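Local coordinates for ActII protein (Streptomyces coelicolor, PDB 2OPT), which probably represses transcription as a TetR-family DNA-binding regulator and binds actinorhodin and its biosynthetic precursor (S)-DNPA, at residues R10-A15 / F58-T63; G73-Q78 / G211-A216; S85-F90 / L147-R152; D168-Y173 / P191-D196; L27-L32 / A41-H46. All blocks are in the same frame, centred on the assembly; numbering follows the deposited sequence. Where two conformers were deposited one is given.

Contact 1. Residues R10-A15 / F58-T63; sequences RIVVTA and FDIVLT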
# COMPACT_ATOMS: atom_id res chain seq x y z
N ARG A 10 -18.09 18.16 18.04
CA ARG A 10 -17.56 17.94 19.41
C ARG A 10 -17.39 16.44 19.53
O ARG A 10 -16.47 15.92 20.15
CB ARG A 10 -18.57 18.44 20.46
CG ARG A 10 -18.35 17.90 21.88
CD ARG A 10 -16.96 18.21 22.41
NE ARG A 10 -16.74 19.67 22.48
CZ ARG A 10 -15.54 20.24 22.40
NH1 ARG A 10 -15.42 21.58 22.49
NH2 ARG A 10 -14.46 19.48 22.23
N ILE A 11 -18.32 15.73 18.97
CA ILE A 11 -18.25 14.29 18.99
C ILE A 11 -16.98 13.75 18.30
O ILE A 11 -16.32 12.86 18.79
CB ILE A 11 -19.49 13.66 18.29
CG1 ILE A 11 -20.83 13.95 19.06
CG2 ILE A 11 -19.30 12.08 18.09
CD1 ILE A 11 -22.16 13.54 18.17
N VAL A 12 -16.74 14.23 17.08
CA VAL A 12 -15.58 13.77 16.29
C VAL A 12 -14.27 14.14 16.92
O VAL A 12 -13.32 13.36 16.89
CB VAL A 12 -15.75 14.21 14.78
CG1 VAL A 12 -14.56 13.76 13.94
CG2 VAL A 12 -16.98 13.53 14.25
N VAL A 13 -14.19 15.34 17.49
CA VAL A 13 -12.99 15.77 18.08
C VAL A 13 -12.67 14.84 19.28
O VAL A 13 -11.54 14.47 19.46
CB VAL A 13 -13.15 17.23 18.59
CG1 VAL A 13 -12.03 17.63 19.65
CG2 VAL A 13 -13.16 18.21 17.44
N THR A 14 -13.68 14.53 20.10
CA THR A 14 -13.55 13.64 21.24
C THR A 14 -13.08 12.28 20.78
O THR A 14 -12.19 11.70 21.36
CB THR A 14 -14.92 13.53 21.96
OG1 THR A 14 -15.28 14.84 22.43
CG2 THR A 14 -14.88 12.56 23.15
N ALA A 15 -13.70 11.76 19.71
CA ALA A 15 -13.29 10.49 19.15
C ALA A 15 -11.83 10.45 18.68
O ALA A 15 -11.08 9.48 18.97
CB ALA A 15 -14.23 10.12 17.97
N PHE A 58 -11.72 10.33 9.88
CA PHE A 58 -10.82 10.43 8.75
C PHE A 58 -10.90 11.80 8.09
O PHE A 58 -9.86 12.41 7.82
CB PHE A 58 -11.10 9.29 7.75
CG PHE A 58 -10.17 9.28 6.53
CD1 PHE A 58 -8.83 9.61 6.65
CD2 PHE A 58 -10.66 8.89 5.29
CE1 PHE A 58 -7.98 9.59 5.54
CE2 PHE A 58 -9.83 8.85 4.18
CZ PHE A 58 -8.49 9.19 4.30
N ASP A 59 -12.11 12.32 7.84
CA ASP A 59 -12.18 13.60 7.16
C ASP A 59 -11.69 14.75 8.02
O ASP A 59 -11.09 15.72 7.51
CB ASP A 59 -13.59 13.91 6.69
CG ASP A 59 -13.59 14.97 5.63
OD1 ASP A 59 -13.09 14.68 4.52
OD2 ASP A 59 -13.93 16.14 5.97
N ILE A 60 -11.90 14.67 9.32
CA ILE A 60 -11.55 15.84 10.13
C ILE A 60 -10.04 16.17 10.20
O ILE A 60 -9.65 17.34 10.30
CB ILE A 60 -12.17 15.73 11.52
CG1 ILE A 60 -12.50 17.13 12.03
CG2 ILE A 60 -11.25 14.92 12.51
CD1 ILE A 60 -13.41 17.11 13.20
N VAL A 61 -9.20 15.15 10.21
CA VAL A 61 -7.75 15.33 10.30
C VAL A 61 -7.16 15.84 8.95
O VAL A 61 -6.08 16.37 8.90
CB VAL A 61 -7.07 13.98 10.68
CG1 VAL A 61 -7.44 13.60 12.06
CG2 VAL A 61 -7.52 12.82 9.71
N LEU A 62 -7.87 15.61 7.84
CA LEU A 62 -7.43 16.03 6.51
C LEU A 62 -7.35 17.53 6.36
O LEU A 62 -6.73 18.02 5.43
CB LEU A 62 -8.37 15.49 5.45
CG LEU A 62 -8.29 13.97 5.26
CD1 LEU A 62 -9.21 13.50 4.08
CD2 LEU A 62 -6.85 13.60 4.93
N THR A 63 -7.99 18.25 7.29
CA THR A 63 -7.79 19.66 7.40
C THR A 63 -6.32 19.96 7.55
O THR A 63 -5.88 21.03 7.17
CB THR A 63 -8.56 20.27 8.61
OG1 THR A 63 -8.72 21.66 8.35
CG2 THR A 63 -7.80 20.14 9.93

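Contact 2. Residues G73-Q78 / G211-A216; sequences GRWAEQ and GLLAGA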
# COMPACT_ATOMS: atom_id res chain seq x y z
N GLY A 73 7.06 26.86 -12.13
CA GLY A 73 8.46 26.58 -11.91
C GLY A 73 8.85 25.87 -10.64
O GLY A 73 10.02 25.55 -10.47
N ARG A 74 7.89 25.65 -9.72
CA ARG A 74 8.17 24.86 -8.51
C ARG A 74 7.38 23.58 -8.41
O ARG A 74 7.15 23.10 -7.30
CB ARG A 74 7.89 25.64 -7.21
CG ARG A 74 8.87 26.75 -6.92
CD ARG A 74 9.15 26.95 -5.43
NE ARG A 74 7.99 26.78 -4.56
CZ ARG A 74 7.91 25.89 -3.57
NH1 ARG A 74 6.83 25.83 -2.85
NH2 ARG A 74 8.92 25.06 -3.30
N TRP A 75 6.93 23.04 -9.54
CA TRP A 75 5.95 21.94 -9.47
C TRP A 75 6.43 20.77 -8.62
O TRP A 75 5.76 20.35 -7.68
CB TRP A 75 5.59 21.46 -10.88
CG TRP A 75 4.49 20.44 -10.93
CD1 TRP A 75 3.16 20.70 -10.91
CD2 TRP A 75 4.62 19.00 -11.05
NE1 TRP A 75 2.44 19.52 -10.99
CE2 TRP A 75 3.31 18.46 -11.08
CE3 TRP A 75 5.70 18.11 -11.11
CZ2 TRP A 75 3.05 17.08 -11.18
CZ3 TRP A 75 5.46 16.75 -11.19
CH2 TRP A 75 4.14 16.23 -11.27
N ALA A 76 7.62 20.27 -8.90
CA ALA A 76 8.09 19.02 -8.30
C ALA A 76 8.22 19.13 -6.78
O ALA A 76 7.85 18.21 -6.05
CB ALA A 76 9.40 18.61 -8.89
N GLU A 77 8.78 20.24 -6.31
CA GLU A 77 8.92 20.46 -4.90
C GLU A 77 7.55 20.70 -4.21
O GLU A 77 7.40 20.38 -3.06
CB GLU A 77 9.90 21.60 -4.66
CG GLU A 77 11.32 21.28 -5.14
CD GLU A 77 12.02 20.19 -4.29
OE1 GLU A 77 12.14 20.38 -3.05
OE2 GLU A 77 12.47 19.17 -4.85
N GLN A 78 6.57 21.25 -4.93
CA GLN A 78 5.24 21.45 -4.33
C GLN A 78 4.51 20.11 -4.14
O GLN A 78 3.76 19.92 -3.18
CB GLN A 78 4.40 22.39 -5.20
CG GLN A 78 4.73 23.82 -5.03
CD GLN A 78 3.69 24.73 -5.60
OE1 GLN A 78 3.34 24.66 -6.78
NE2 GLN A 78 3.25 25.68 -4.79
N GLY A 211 8.96 9.94 -12.44
CA GLY A 211 8.25 9.06 -13.40
C GLY A 211 7.03 9.78 -13.92
O GLY A 211 6.66 9.60 -15.06
N LEU A 212 6.38 10.58 -13.08
CA LEU A 212 5.27 11.44 -13.52
C LEU A 212 5.70 12.50 -14.54
O LEU A 212 5.08 12.63 -15.61
CB LEU A 212 4.60 12.13 -12.30
CG LEU A 212 3.74 11.23 -11.39
CD1 LEU A 212 3.31 12.02 -10.11
CD2 LEU A 212 2.52 10.67 -12.09
N LEU A 213 6.79 13.23 -14.24
CA LEU A 213 7.34 14.16 -15.19
C LEU A 213 7.77 13.45 -16.47
O LEU A 213 7.59 13.99 -17.56
CB LEU A 213 8.55 14.86 -14.60
CG LEU A 213 8.19 15.90 -13.55
CD1 LEU A 213 9.42 16.37 -12.83
CD2 LEU A 213 7.41 17.08 -14.21
N ALA A 214 8.32 12.25 -16.35
CA ALA A 214 8.76 11.51 -17.53
C ALA A 214 7.58 11.21 -18.42
O ALA A 214 7.67 11.33 -19.62
CB ALA A 214 9.47 10.22 -17.16
N GLY A 215 6.47 10.82 -17.81
CA GLY A 215 5.24 10.51 -18.51
C GLY A 215 4.57 11.74 -19.12
O GLY A 215 3.91 11.62 -20.15
N ALA A 216 4.72 12.91 -18.48
CA ALA A 216 4.13 14.14 -18.99
C ALA A 216 4.95 14.65 -20.17
O ALA A 216 4.40 15.19 -21.13
CB ALA A 216 4.05 15.22 -17.90

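Contact 3. Residues S85-F90 / L147-R152; sequences SLRRMF and LEQSSR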
# COMPACT_ATOMS: atom_id res chain seq x y z
N SER A 85 3.22 16.73 3.82
CA SER A 85 2.10 17.16 4.69
C SER A 85 1.14 16.04 5.07
O SER A 85 0.70 15.91 6.22
CB SER A 85 1.32 18.29 3.98
OG SER A 85 0.49 19.02 4.90
N LEU A 86 0.81 15.20 4.10
CA LEU A 86 0.03 14.04 4.37
C LEU A 86 0.74 13.08 5.31
O LEU A 86 0.12 12.54 6.23
CB LEU A 86 -0.20 13.31 3.03
CG LEU A 86 -1.21 12.18 3.11
CD1 LEU A 86 -2.62 12.57 3.63
CD2 LEU A 86 -1.32 11.55 1.73
N ARG A 87 2.04 12.90 5.11
CA ARG A 87 2.81 12.02 5.95
C ARG A 87 2.82 12.52 7.37
O ARG A 87 2.71 11.75 8.31
CB ARG A 87 4.26 11.89 5.41
CG ARG A 87 5.18 11.05 6.30
CD ARG A 87 6.69 11.18 5.92
NE ARG A 87 7.55 10.18 6.59
CZ ARG A 87 8.81 10.40 6.91
NH1 ARG A 87 9.38 11.56 6.64
NH2 ARG A 87 9.49 9.46 7.51
N ARG A 88 2.97 13.83 7.52
CA ARG A 88 3.00 14.51 8.82
C ARG A 88 1.73 14.17 9.60
O ARG A 88 1.77 13.84 10.79
CB ARG A 88 3.09 16.01 8.54
CG ARG A 88 3.32 16.96 9.72
CD ARG A 88 3.67 18.32 9.15
NE ARG A 88 4.94 18.24 8.45
CZ ARG A 88 5.17 18.73 7.24
NH1 ARG A 88 6.38 18.57 6.71
NH2 ARG A 88 4.23 19.42 6.60
N MET A 89 0.60 14.25 8.90
CA MET A 89 -0.73 14.06 9.49
C MET A 89 -0.86 12.66 10.06
O MET A 89 -1.23 12.49 11.18
CB MET A 89 -1.82 14.31 8.43
CG MET A 89 -3.24 14.03 8.92
SD MET A 89 -4.37 13.71 7.55
CE MET A 89 -3.90 12.06 7.01
N PHE A 90 -0.55 11.64 9.24
CA PHE A 90 -0.50 10.23 9.69
C PHE A 90 0.41 10.03 10.92
O PHE A 90 0.03 9.37 11.87
CB PHE A 90 -0.02 9.35 8.56
CG PHE A 90 -1.09 9.11 7.50
CD1 PHE A 90 -2.35 8.69 7.86
CD2 PHE A 90 -0.82 9.33 6.15
CE1 PHE A 90 -3.35 8.45 6.87
CE2 PHE A 90 -1.81 9.10 5.18
CZ PHE A 90 -3.05 8.68 5.55
N LEU A 147 1.74 3.50 7.27
CA LEU A 147 1.20 2.35 7.97
C LEU A 147 2.38 1.59 8.54
O LEU A 147 2.32 1.07 9.65
CB LEU A 147 0.36 1.50 7.02
CG LEU A 147 -0.46 0.30 7.47
CD1 LEU A 147 -1.27 0.59 8.73
CD2 LEU A 147 -1.40 -0.11 6.32
N GLU A 148 3.47 1.59 7.79
CA GLU A 148 4.64 0.84 8.16
C GLU A 148 5.65 1.60 9.05
O GLU A 148 6.38 0.97 9.79
CB GLU A 148 5.29 0.29 6.91
CG GLU A 148 6.61 0.89 6.54
CD GLU A 148 7.51 -0.19 6.03
OE1 GLU A 148 7.31 -0.59 4.86
OE2 GLU A 148 8.36 -0.67 6.82
N GLN A 149 5.70 2.93 8.98
CA GLN A 149 6.49 3.69 9.95
C GLN A 149 5.94 3.41 11.35
O GLN A 149 6.71 3.31 12.34
CB GLN A 149 6.56 5.21 9.63
CG GLN A 149 7.20 6.10 10.78
CD GLN A 149 8.01 7.31 10.28
OE1 GLN A 149 8.71 7.98 11.06
NE2 GLN A 149 7.89 7.61 9.00
N SER A 150 4.61 3.24 11.41
CA SER A 150 3.88 2.87 12.63
C SER A 150 3.97 1.38 12.97
O SER A 150 3.98 1.02 14.14
CB SER A 150 2.42 3.30 12.53
OG SER A 150 2.32 4.71 12.63
N SER A 151 4.02 0.52 11.95
CA SER A 151 4.21 -0.93 12.15
C SER A 151 5.65 -1.31 12.56
O SER A 151 6.02 -2.49 12.52
CB SER A 151 3.76 -1.72 10.92
OG SER A 151 2.35 -1.82 10.85
N ARG A 152 6.44 -0.30 12.95
CA ARG A 152 7.81 -0.47 13.46
C ARG A 152 8.14 0.51 14.61
O ARG A 152 9.25 0.47 15.17
CB ARG A 152 8.84 -0.36 12.31
CG ARG A 152 9.22 1.06 11.91
CD ARG A 152 9.24 1.26 10.39
NE ARG A 152 10.54 0.98 9.76
CZ ARG A 152 10.88 1.35 8.51
NH1 ARG A 152 10.03 2.02 7.71
NH2 ARG A 152 12.10 1.05 8.05

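Contact 4. Residues D168-Y173 / P191-D196; sequences DQLHGY and PITSLD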
# COMPACT_ATOMS: atom_id res chain seq x y z
N ASP A 168 18.29 -6.06 12.92
CA ASP A 168 19.65 -6.58 13.16
C ASP A 168 19.72 -8.11 13.08
O ASP A 168 20.80 -8.68 12.87
CB ASP A 168 20.22 -6.08 14.50
CG ASP A 168 20.66 -4.61 14.46
OD1 ASP A 168 20.29 -3.89 13.51
OD2 ASP A 168 21.37 -4.18 15.40
N GLN A 169 18.57 -8.75 13.27
CA GLN A 169 18.40 -10.18 13.03
C GLN A 169 18.37 -10.48 11.52
O GLN A 169 19.16 -11.29 11.02
CB GLN A 169 17.11 -10.69 13.68
CG GLN A 169 17.03 -10.50 15.19
CD GLN A 169 17.35 -11.76 15.97
OE1 GLN A 169 17.36 -12.87 15.42
NE2 GLN A 169 17.59 -11.61 17.28
N LEU A 170 17.47 -9.82 10.79
CA LEU A 170 17.39 -9.95 9.33
C LEU A 170 18.69 -9.49 8.64
O LEU A 170 19.19 -10.16 7.72
CB LEU A 170 16.16 -9.22 8.77
CG LEU A 170 15.79 -9.38 7.29
CD1 LEU A 170 15.75 -10.85 6.87
CD2 LEU A 170 14.47 -8.70 7.00
N HIS A 171 19.25 -8.37 9.10
CA HIS A 171 20.54 -7.88 8.62
C HIS A 171 21.60 -8.94 8.81
O HIS A 171 22.42 -9.18 7.93
CB HIS A 171 20.96 -6.61 9.37
CG HIS A 171 22.25 -6.02 8.90
ND1 HIS A 171 22.34 -4.76 8.33
CD2 HIS A 171 23.52 -6.49 8.96
CE1 HIS A 171 23.60 -4.50 8.03
NE2 HIS A 171 24.34 -5.53 8.40
N GLY A 172 21.58 -9.56 9.98
CA GLY A 172 22.59 -10.54 10.36
C GLY A 172 22.39 -11.85 9.66
O GLY A 172 23.34 -12.56 9.39
N TYR A 173 21.14 -12.20 9.38
CA TYR A 173 20.90 -13.34 8.53
C TYR A 173 21.49 -13.05 7.14
O TYR A 173 22.34 -13.79 6.67
CB TYR A 173 19.41 -13.64 8.42
CG TYR A 173 19.13 -14.87 7.61
CD1 TYR A 173 19.60 -16.09 8.02
CD2 TYR A 173 18.38 -14.81 6.44
CE1 TYR A 173 19.35 -17.23 7.30
CE2 TYR A 173 18.11 -15.94 5.71
CZ TYR A 173 18.60 -17.15 6.13
OH TYR A 173 18.36 -18.30 5.42
N PRO A 191 21.02 -1.83 3.18
CA PRO A 191 19.88 -1.13 2.58
C PRO A 191 18.58 -1.93 2.67
O PRO A 191 17.53 -1.35 2.94
CB PRO A 191 20.31 -0.98 1.11
CG PRO A 191 21.81 -0.92 1.18
CD PRO A 191 22.15 -1.93 2.23
N ILE A 192 18.64 -3.25 2.44
CA ILE A 192 17.43 -4.04 2.39
C ILE A 192 16.80 -4.08 3.76
O ILE A 192 15.60 -4.16 3.91
CB ILE A 192 17.70 -5.48 1.88
CG1 ILE A 192 18.25 -5.44 0.46
CG2 ILE A 192 16.44 -6.33 1.98
CD1 ILE A 192 18.72 -6.83 -0.09
N THR A 193 17.65 -3.94 4.77
CA THR A 193 17.23 -4.09 6.15
C THR A 193 17.14 -2.75 6.88
O THR A 193 16.26 -2.54 7.73
CB THR A 193 18.20 -5.03 6.85
OG1 THR A 193 17.69 -6.36 6.77
CG2 THR A 193 18.40 -4.64 8.28
N SER A 194 18.07 -1.85 6.54
CA SER A 194 18.25 -0.60 7.27
C SER A 194 17.12 0.32 6.95
O SER A 194 16.32 0.62 7.83
CB SER A 194 19.61 0.09 6.93
OG SER A 194 20.76 -0.72 7.25
N LEU A 195 17.01 0.68 5.68
CA LEU A 195 16.48 2.00 5.30
C LEU A 195 15.62 2.76 6.34
O LEU A 195 14.50 2.34 6.66
CB LEU A 195 15.87 2.00 3.88
CG LEU A 195 16.95 2.25 2.81
CD1 LEU A 195 16.37 2.63 1.46
CD2 LEU A 195 18.00 3.32 3.28
N ASP A 196 16.12 3.88 6.84
CA ASP A 196 15.29 4.65 7.73
C ASP A 196 14.10 5.19 6.97
O ASP A 196 14.18 5.39 5.76
CB ASP A 196 16.06 5.74 8.45
CG ASP A 196 16.64 6.78 7.53
OD1 ASP A 196 17.57 6.43 6.77
OD2 ASP A 196 16.19 7.93 7.60

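Contact 5. Residues L27-L32 / A41-H46; sequences LSMRRL and ASLYAH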
# COMPACT_ATOMS: atom_id res chain seq x y z
N LEU A 27 -11.53 2.76 20.62
CA LEU A 27 -12.59 3.65 20.16
C LEU A 27 -13.83 2.86 19.77
O LEU A 27 -13.97 2.47 18.62
CB LEU A 27 -12.11 4.53 19.00
CG LEU A 27 -13.14 5.52 18.42
CD1 LEU A 27 -13.64 6.46 19.46
CD2 LEU A 27 -12.52 6.30 17.24
N SER A 28 -14.72 2.62 20.75
CA SER A 28 -16.00 1.97 20.54
C SER A 28 -17.04 3.04 20.72
O SER A 28 -16.77 4.07 21.34
CB SER A 28 -16.23 0.86 21.58
OG SER A 28 -16.28 1.42 22.86
N MET A 29 -18.25 2.82 20.22
CA MET A 29 -19.35 3.82 20.42
C MET A 29 -19.68 4.00 21.91
O MET A 29 -19.96 5.12 22.40
CB MET A 29 -20.58 3.40 19.61
CG MET A 29 -20.34 3.47 18.10
SD MET A 29 -19.43 4.95 17.53
CE MET A 29 -20.76 6.13 17.38
N ARG A 30 -19.60 2.91 22.64
CA ARG A 30 -19.84 2.96 24.06
C ARG A 30 -18.81 3.83 24.80
O ARG A 30 -19.20 4.63 25.66
CB ARG A 30 -19.88 1.55 24.63
CG ARG A 30 -20.41 1.48 26.03
CD ARG A 30 -20.75 0.04 26.38
NE ARG A 30 -21.92 -0.44 25.63
CZ ARG A 30 -23.18 -0.27 26.00
NH1 ARG A 30 -24.17 -0.75 25.24
NH2 ARG A 30 -23.46 0.39 27.13
N ARG A 31 -17.53 3.67 24.46
CA ARG A 31 -16.48 4.46 25.08
C ARG A 31 -16.70 5.92 24.74
O ARG A 31 -16.53 6.81 25.58
CB ARG A 31 -15.11 4.02 24.54
CG ARG A 31 -13.93 4.96 24.98
CD ARG A 31 -13.85 5.14 26.49
NE ARG A 31 -12.87 6.14 26.91
CZ ARG A 31 -11.56 5.95 26.85
NH1 ARG A 31 -11.06 4.79 26.36
NH2 ARG A 31 -10.75 6.91 27.26
N LEU A 32 -17.10 6.16 23.49
CA LEU A 32 -17.30 7.51 22.99
C LEU A 32 -18.46 8.16 23.71
O LEU A 32 -18.35 9.30 24.20
CB LEU A 32 -17.48 7.50 21.44
CG LEU A 32 -17.67 8.84 20.72
CD1 LEU A 32 -16.59 9.95 21.09
CD2 LEU A 32 -17.77 8.62 19.24
N ALA A 41 -28.73 7.44 22.04
CA ALA A 41 -29.62 7.91 20.97
C ALA A 41 -29.05 9.16 20.32
O ALA A 41 -28.93 9.21 19.13
CB ALA A 41 -31.07 8.17 21.48
N SER A 42 -28.69 10.15 21.13
CA SER A 42 -28.18 11.42 20.64
C SER A 42 -26.81 11.27 19.95
O SER A 42 -26.52 12.01 19.00
CB SER A 42 -28.15 12.44 21.78
OG SER A 42 -27.28 11.95 22.78
N LEU A 43 -26.00 10.29 20.37
CA LEU A 43 -24.76 9.96 19.66
C LEU A 43 -25.08 9.37 18.29
O LEU A 43 -24.56 9.79 17.27
CB LEU A 43 -23.91 8.96 20.47
CG LEU A 43 -22.60 8.48 19.87
CD1 LEU A 43 -21.66 9.63 19.65
CD2 LEU A 43 -21.94 7.44 20.75
N TYR A 44 -25.99 8.41 18.26
CA TYR A 44 -26.30 7.81 16.99
C TYR A 44 -27.05 8.76 16.01
O TYR A 44 -26.80 8.73 14.80
CB TYR A 44 -27.08 6.51 17.18
CG TYR A 44 -27.34 5.86 15.85
CD1 TYR A 44 -28.37 6.33 15.04
CD2 TYR A 44 -26.55 4.79 15.39
CE1 TYR A 44 -28.65 5.75 13.79
CE2 TYR A 44 -26.82 4.20 14.12
CZ TYR A 44 -27.86 4.71 13.34
OH TYR A 44 -28.20 4.21 12.09
N ALA A 45 -27.98 9.59 16.51
CA ALA A 45 -28.60 10.64 15.67
C ALA A 45 -27.55 11.47 14.90
O ALA A 45 -27.76 11.85 13.75
CB ALA A 45 -29.44 11.55 16.52
N HIS A 46 -26.41 11.73 15.55
CA HIS A 46 -25.37 12.63 15.04
C HIS A 46 -24.31 11.99 14.18
O HIS A 46 -23.81 12.65 13.23
CB HIS A 46 -24.65 13.36 16.18
CG HIS A 46 -25.36 14.60 16.64
ND1 HIS A 46 -26.21 14.62 17.72
CD2 HIS A 46 -25.41 15.84 16.10
CE1 HIS A 46 -26.75 15.82 17.84
NE2 HIS A 46 -26.27 16.57 16.87

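Contact 1. Residues R10-A15 / F58-T63
Just ahead of Val12 and Val13, which touch Ile60, Arg10 O is gripped by two donors from Thr14. Thr14 N gives the usual helical bond at 3.1 Å. The hydroxyl adds a second, with Thr14 OG1 2.8 Å from Arg10 O. The two donors come from opposite faces of the carbonyl plane. This folds the threonine back along its own helix, where it packs on helix 29-36.

The contact itself is apolar. Val12 points at the other helix, and its CG1 branch does the touching. CG1 lies anti to the backbone N (chi1 179°), which carries it out to Ile60 CD1 at 3.6 Å. The same methyl is 3.8 Å from Ile60 CG2, so it sits against two branches of the isoleucine. The two side chains run past each other in opposite directions. Val13 CG2 adds a looser touch, 4.4 Å from Ile60 CD1, at the exposed margin.

Beside Ile60, the Asp59 carboxylate turns to other work. Its two oxygens accept from Asn109 N and Gly110 N, at the start of helix 108-123. Here, then, Ile60 meets helix 8-22 through hydrocarbon, while Asp59 bonds the start of helix 108-123. Both belong to helix 50-61, which in the TetR fold links the DNA-binding head to the C-terminal body.

Contact 2. Residues G73-Q78 / G211-A216
Trp75, which meets Leu212 and Leu213, follows a short loop end. Arg74 takes the N-cap position of helix 75-92, and its NE makes a salt bridge to Glu71.

Trp75 opens the helix and carries the contact. Its first torsion, -174°, turns the indole away from the backbone N and sends it across to helix 197-219. The six-membered ring does the touching. Leu213 CD2 lies 3.6 Å from Trp75 CZ3 and 3.7 Å from Trp75 CE3, approaching the ring obliquely. Leu213 CG is also 3.7 Å from Trp75 CZ3. The leucine runs alongside the indole in the opposite direction. Leu212 CB comes to the ring edge near its plane, 4.3 Å from Trp75 CH2. The polar side of the indole is used elsewhere: Trp75 NE1 donates to Leu120 O on helix 108-123.

Ala76, next along, packs on Ile209, one turn earlier in helix 197-219. Gln78 turns back to the preceding chain. Its OE1 accepts from Glu71 N and its NE2 donates to Glu69 O.

Beyond the contact, Leu212 also packs on Ile207 of the second subunit, in the helical interface by which TetR-family proteins pair. The indole also packs on Leu121, Ser123 and Leu126. Its N-H bond to Leu120 O satisfies NE1 and helps to fix the ring, while the contact with Leu212 and Leu213 is apolar packing.

Contact 3. Residues S85-F90 / L147-R152
Arg87 and Gln149 meet across the two helices, the amide at the guanidinium edge. Arg87 NH2 is 2.9 Å from the atom modelled as Gln149 NE2, which lies near the guanidinium plane. The amide is probably turned over in the model. With its oxygen in that place the pair may be a hydrogen bond. The two chains cross at about a right angle, and the guanidinium and amide planes are 52° apart.

Arg87 reaches this point by extension, its chain staying straight from CG as far as NE. The firm polar partner of NH2 is Asp198, through a salt bridge to its OD1. Both Arg87 and Gln149 also touch Ser197, so the start of helix 197-219 backs the pair.

Further out, the end of helix 128-150 is closed by Ser151. Leu147 O takes Ser151 N at 2.9 Å and, from the opposite face of its plane, Ser151 OG at 3.1 Å. Glu148 OE2 lies 3.3 Å from Arg152 NH1 but well above the guanidinium plane, so charge alone pairs them. Glu148 OE1 makes a salt bridge to Arg200. Residues 150 to 152 are poorly ordered, so the Arg152 pairing is less certain.

Three helices of the C-terminal domain are thus brought together by polar groups at the surface. Asp198 probably sets the place and polarity of the Arg87 guanidinium, and the glutamine amide may add a hydrogen bond if it is turned over.

Contact 4. Residues D168-Y173 / P191-D196
Helix 164-175 and the short helix 189-194 come close, with His171 CA and Thr193 CA 5.6 Å apart. Thr193 carries most of the contact, against His171 and Leu170. It points at the other helix and divides its two branches between these two residues.

Its methyl goes to the histidine. Thr193 CG2 is 3.4 Å from His171 CB and 3.9 Å from His171 ND1, and it meets the imidazole in plane, at its edge. A histidine chi1 of -178° turns that edge to the threonine methyl. The two chains cross at about a right angle.

The hydroxyl goes to the leucine. Thr193 OG1 lies 3.6 Å from Leu170 CG, against hydrocarbon. It is also 3.5 Å from His171 N, but the angle is poor and the pair is not a hydrogen bond. Ser194 OG comes to the ring edge only at 4.5 Å from His171 ND1. Its hydroxyl is bonded back to Gly190 O in its own helix.

Helices 164-175 and 189-194 form a pair that reaches the second subunit. Tyr173 packs on Met111, and Ile192 on Ala132, both of that subunit. Within the pair, Thr193 also packs on Ala167 and Ile192 on Leu174. Between these segments the contact rests on van der Waals packing, without a clear polar bond, and a polar hydroxyl lies against carbon.

Contact 5. Residues L27-L32 / A41-H46
Three residues after Leu43, which meets Met29 and Leu32, the His46 imidazole has Ser42 O at its edge. The oxygen lies almost in the ring plane, 2.9 Å from His46 ND1, and the N-H points at it with an angle of 161°. This bond back along the helix helps to fix the ring's rotation.

Leu43 is the wedge between the two helices. It points at the other segment, and its two methyls part to different neighbours. Leu43 CD2 lies 3.8 Å from Met29 CE and 3.5 Å from Met29 O. Leu43 CD1 lies 4.0 Å from Leu32 CD2. The methionine bends about CB-CG and CG-SD, which brings CE to the leucine.

The two helices, 29-36 and 40-47, belong to a predicted helix-turn-helix, the DNA-binding element of TetR-family regulators. Leu43 is buried in the elbow between them, where it also packs on Ala33 and Leu36 of the first helix. The second would serve as the recognition helix, as in relatives.

Helix 29-36 is started by Ser28, an N-cap residue whose OG accepts from Arg31 N at 3.0 Å. Arg31 then makes salt bridges to Glu22 through NH1 and to Glu35 through NE. Leu27, just before the cap, packs on Leu53 and Leu54 of helix 50-61, and its carbonyl accepts from Arg50 NE.

In the fold
Contacts 1 and 5 lie in the DNA-binding head, 14 Å apart between centres. They touch where Ile11 packs on His46 and where Leu32 packs on Thr14 and Ala15. Contacts 2, 3 and 4 lie in the C-terminal domain. Contacts 2 and 3 share helix 75-92, with centres 23 Å apart. Contacts 3 and 4 meet where the poorly ordered Arg152 brings its NH2 to 3.1 Å from Leu195 O. Contacts 2 and 4 both touch the second subunit, 32 Å apart between centres. Contacts 1 and 3, 18 Å apart between centres, touch where Val61 and Leu62 pack on Met89, joining head to body. Contact 5 is about 45 Å from contact 2, centre to centre.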